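Local structure of fluorescence recovery protein (Synechocystis sp., 4JDX) at residues H24-K29 / A95-F100. The protein accelerates the return of the orange carotenoid protein from its red to its orange form, restoring fluorescence after non-photochemical quenching in cyanobacteria. Numbering follows the deposited sequence.
Sequences HALFRK and AEELTF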
loop_
_atom_site.group_PDB
_atom_site.type_symbol
_atom_site.label_atom_id
_atom_site.label_comp_id
_atom_site.label_asym_id
_atom_site.label_seq_id
_atom_site.Cartn_x
_atom_site.Cartn_y
_atom_site.Cartn_z
ATOM N N HIS A 24 14.725 -7.593 24.655
ATOM C CA HIS A 24 14.192 -8.300 23.495
ATOM C C HIS A 24 12.701 -8.553 23.662
ATOM O O HIS A 24 11.920 -8.372 22.726
ATOM C CB HIS A 24 14.917 -9.634 23.301
ATOM C CG HIS A 24 16.305 -9.495 22.762
ATOM N ND1 HIS A 24 17.265 -10.474 22.917
ATOM C CD2 HIS A 24 16.897 -8.497 22.065
ATOM C CE1 HIS A 24 18.386 -10.083 22.343
ATOM N NE2 HIS A 24 18.191 -8.886 21.817
ATOM N N ALA A 25 12.312 -8.970 24.863
ATOM C CA ALA A 25 10.920 -9.288 25.148
ATOM C C ALA A 25 10.076 -8.024 25.065
ATOM O O ALA A 25 8.909 -8.066 24.672
ATOM C CB ALA A 25 10.795 -9.927 26.525
ATOM N N LEU A 26 10.677 -6.897 25.428
ATOM C CA LEU A 26 9.979 -5.620 25.402
ATOM C C LEU A 26 9.887 -5.091 23.973
ATOM O O LEU A 26 8.904 -4.451 23.601
ATOM C CB LEU A 26 10.681 -4.604 26.304
ATOM C CG LEU A 26 10.023 -3.225 26.352
ATOM C CD1 LEU A 26 8.530 -3.353 26.651
ATOM C CD2 LEU A 26 10.715 -2.343 27.382
ATOM N N PHE A 27 10.916 -5.368 23.175
ATOM C CA PHE A 27 10.908 -5.015 21.757
ATOM C C PHE A 27 9.736 -5.677 21.049
ATOM O O PHE A 27 8.965 -5.021 20.354
ATOM C CB PHE A 27 12.210 -5.455 21.080
ATOM C CG PHE A 27 13.269 -4.386 21.028
ATOM C CD1 PHE A 27 13.182 -3.253 21.816
ATOM C CD2 PHE A 27 14.350 -4.514 20.173
ATOM C CE1 PHE A 27 14.157 -2.276 21.758
ATOM C CE2 PHE A 27 15.324 -3.538 20.111
ATOM C CZ PHE A 27 15.227 -2.419 20.904
ATOM N N ARG A 28 9.610 -6.986 21.228
ATOM C CA ARG A 28 8.541 -7.743 20.594
ATOM C C ARG A 28 7.179 -7.225 21.041
ATOM O O ARG A 28 6.258 -7.105 20.240
ATOM C CB ARG A 28 8.682 -9.227 20.930
ATOM C CG ARG A 28 9.942 -9.862 20.363
ATOM C CD ARG A 28 9.962 -11.363 20.594
ATOM N NE ARG A 28 10.273 -11.703 21.981
ATOM C CZ ARG A 28 11.472 -12.071 22.426
ATOM N NH1 ARG A 28 12.509 -12.162 21.602
ATOM N NH2 ARG A 28 11.639 -12.356 23.710
ATOM N N LYS A 29 7.065 -6.912 22.327
ATOM C CA LYS A 29 5.827 -6.389 22.888
ATOM C C LYS A 29 5.433 -5.094 22.181
ATOM O O LYS A 29 4.299 -4.941 21.729
ATOM C CB LYS A 29 6.007 -6.125 24.381
ATOM C CG LYS A 29 4.714 -6.000 25.162
ATOM C CD LYS A 29 5.002 -5.638 26.608
ATOM C CE LYS A 29 3.835 -5.965 27.519
ATOM N NZ LYS A 29 4.025 -7.270 28.216
ATOM N N ALA A 95 7.223 3.893 30.557
ATOM C CA ALA A 95 8.415 4.099 31.375
ATOM C C ALA A 95 8.546 3.014 32.441
ATOM O O ALA A 95 9.653 2.607 32.792
ATOM C CB ALA A 95 8.364 5.471 32.027
ATOM N N GLU A 96 7.409 2.541 32.941
ATOM C CA GLU A 96 7.390 1.551 34.013
ATOM C C GLU A 96 7.954 0.210 33.543
ATOM O O GLU A 96 8.343 -0.629 34.355
ATOM C CB GLU A 96 5.964 1.363 34.543
ATOM C CG GLU A 96 5.266 2.656 34.949
ATOM C CD GLU A 96 4.514 3.299 33.796
ATOM O OE1 GLU A 96 4.961 4.361 33.312
ATOM O OE2 GLU A 96 3.479 2.741 33.372
ATOM N N GLU A 97 8.003 0.020 32.228
ATOM C CA GLU A 97 8.471 -1.233 31.642
ATOM C C GLU A 97 9.990 -1.249 31.461
ATOM O O GLU A 97 10.548 -2.218 30.942
ATOM C CB GLU A 97 7.778 -1.464 30.296
ATOM C CG GLU A 97 6.271 -1.637 30.408
ATOM C CD GLU A 97 5.583 -1.759 29.063
ATOM O OE1 GLU A 97 6.071 -1.160 28.081
ATOM O OE2 GLU A 97 4.553 -2.460 28.989
ATOM N N LEU A 98 10.651 -0.181 31.898
ATOM C CA LEU A 98 12.099 -0.050 31.750
ATOM C C LEU A 98 12.848 -0.344 33.048
ATOM O O LEU A 98 14.074 -0.251 33.096
ATOM C CB LEU A 98 12.442 1.366 31.290
ATOM C CG LEU A 98 11.866 1.778 29.935
ATOM C CD1 LEU A 98 12.080 3.269 29.699
ATOM C CD2 LEU A 98 12.492 0.947 28.824
ATOM N N THR A 99 12.112 -0.713 34.091
ATOM C CA THR A 99 12.680 -0.833 35.430
ATOM C C THR A 99 13.601 -2.043 35.601
ATOM O O THR A 99 14.203 -2.219 36.659
ATOM C CB THR A 99 11.570 -0.916 36.493
ATOM O OG1 THR A 99 10.783 -2.093 36.270
ATOM C CG2 THR A 99 10.675 0.316 36.437
ATOM N N PHE A 100 13.711 -2.875 34.569
ATOM C CA PHE A 100 14.626 -4.011 34.611
ATOM C C PHE A 100 16.028 -3.548 34.225
ATOM O O PHE A 100 17.018 -4.235 34.485
ATOM C CB PHE A 100 14.157 -5.132 33.678
ATOM C CG PHE A 100 14.244 -4.785 32.216
ATOM C CD1 PHE A 100 15.401 -5.036 31.498
ATOM C CD2 PHE A 100 13.173 -4.206 31.562
ATOM C CE1 PHE A 100 15.485 -4.715 30.159
ATOM C CE2 PHE A 100 13.256 -3.883 30.222
ATOM C CZ PHE A 100 14.410 -4.138 29.521
#
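The ring of Phe-100 meets helix 17-47 at its edge: CD2 of Leu-26 lies near the ring plane, 4.1 Å from Phe-100 CE2, so this is an apolar edge contact and not a stack. Phe-100 CG sits between its backbone N and carbonyl carbon (chi1 68°), which brings the ring back toward the helix, where it also touches Ser-22 and Ala-23. The carboxylate of Glu-97 presents OE1 to the other methyl of Leu-26, with CD1 3.6 Å away. Gln-94 N and Arg-33 each hold one oxygen, the first by a hydrogen bond to OE1 beside the leucine, the second by a salt bridge to OE2 beside the Lys-29 methylenes. Lys-29 CE lies 3.9 Å from Glu-97 OE2, whereas NZ stays 4.9 Å from that oxygen, which may allow at most a weak longer-range attraction.

No hydrogen bond joins the two segments; the 192 Å² buried between them comes from side chains of the long helix 17-47 against side chains and a backbone carbonyl of the 3-10 turn 95-97 and following loop, within an all-helical chain. Leu-26 supplies the largest share. With CG anti to the backbone N (chi1 -180°), its two methyls part, CD1 to the Glu-97 carboxylate and CD2 to Glu-97 O, at 3.6 Å. CD2 is also 4.0 Å from Leu-98 CD2, the two leucine side chains crossing at about a right angle. Replacing Leu-26 with alanine would probably leave Phe-100 CE2 and Leu-98 CD2 without the methyl they share, opening a gap beside Glu-97 O. Leu-98 also packs on Ile-109 of helix 103-114, while Leu-26 joins its own helix to Phe-84 of helix 80-89.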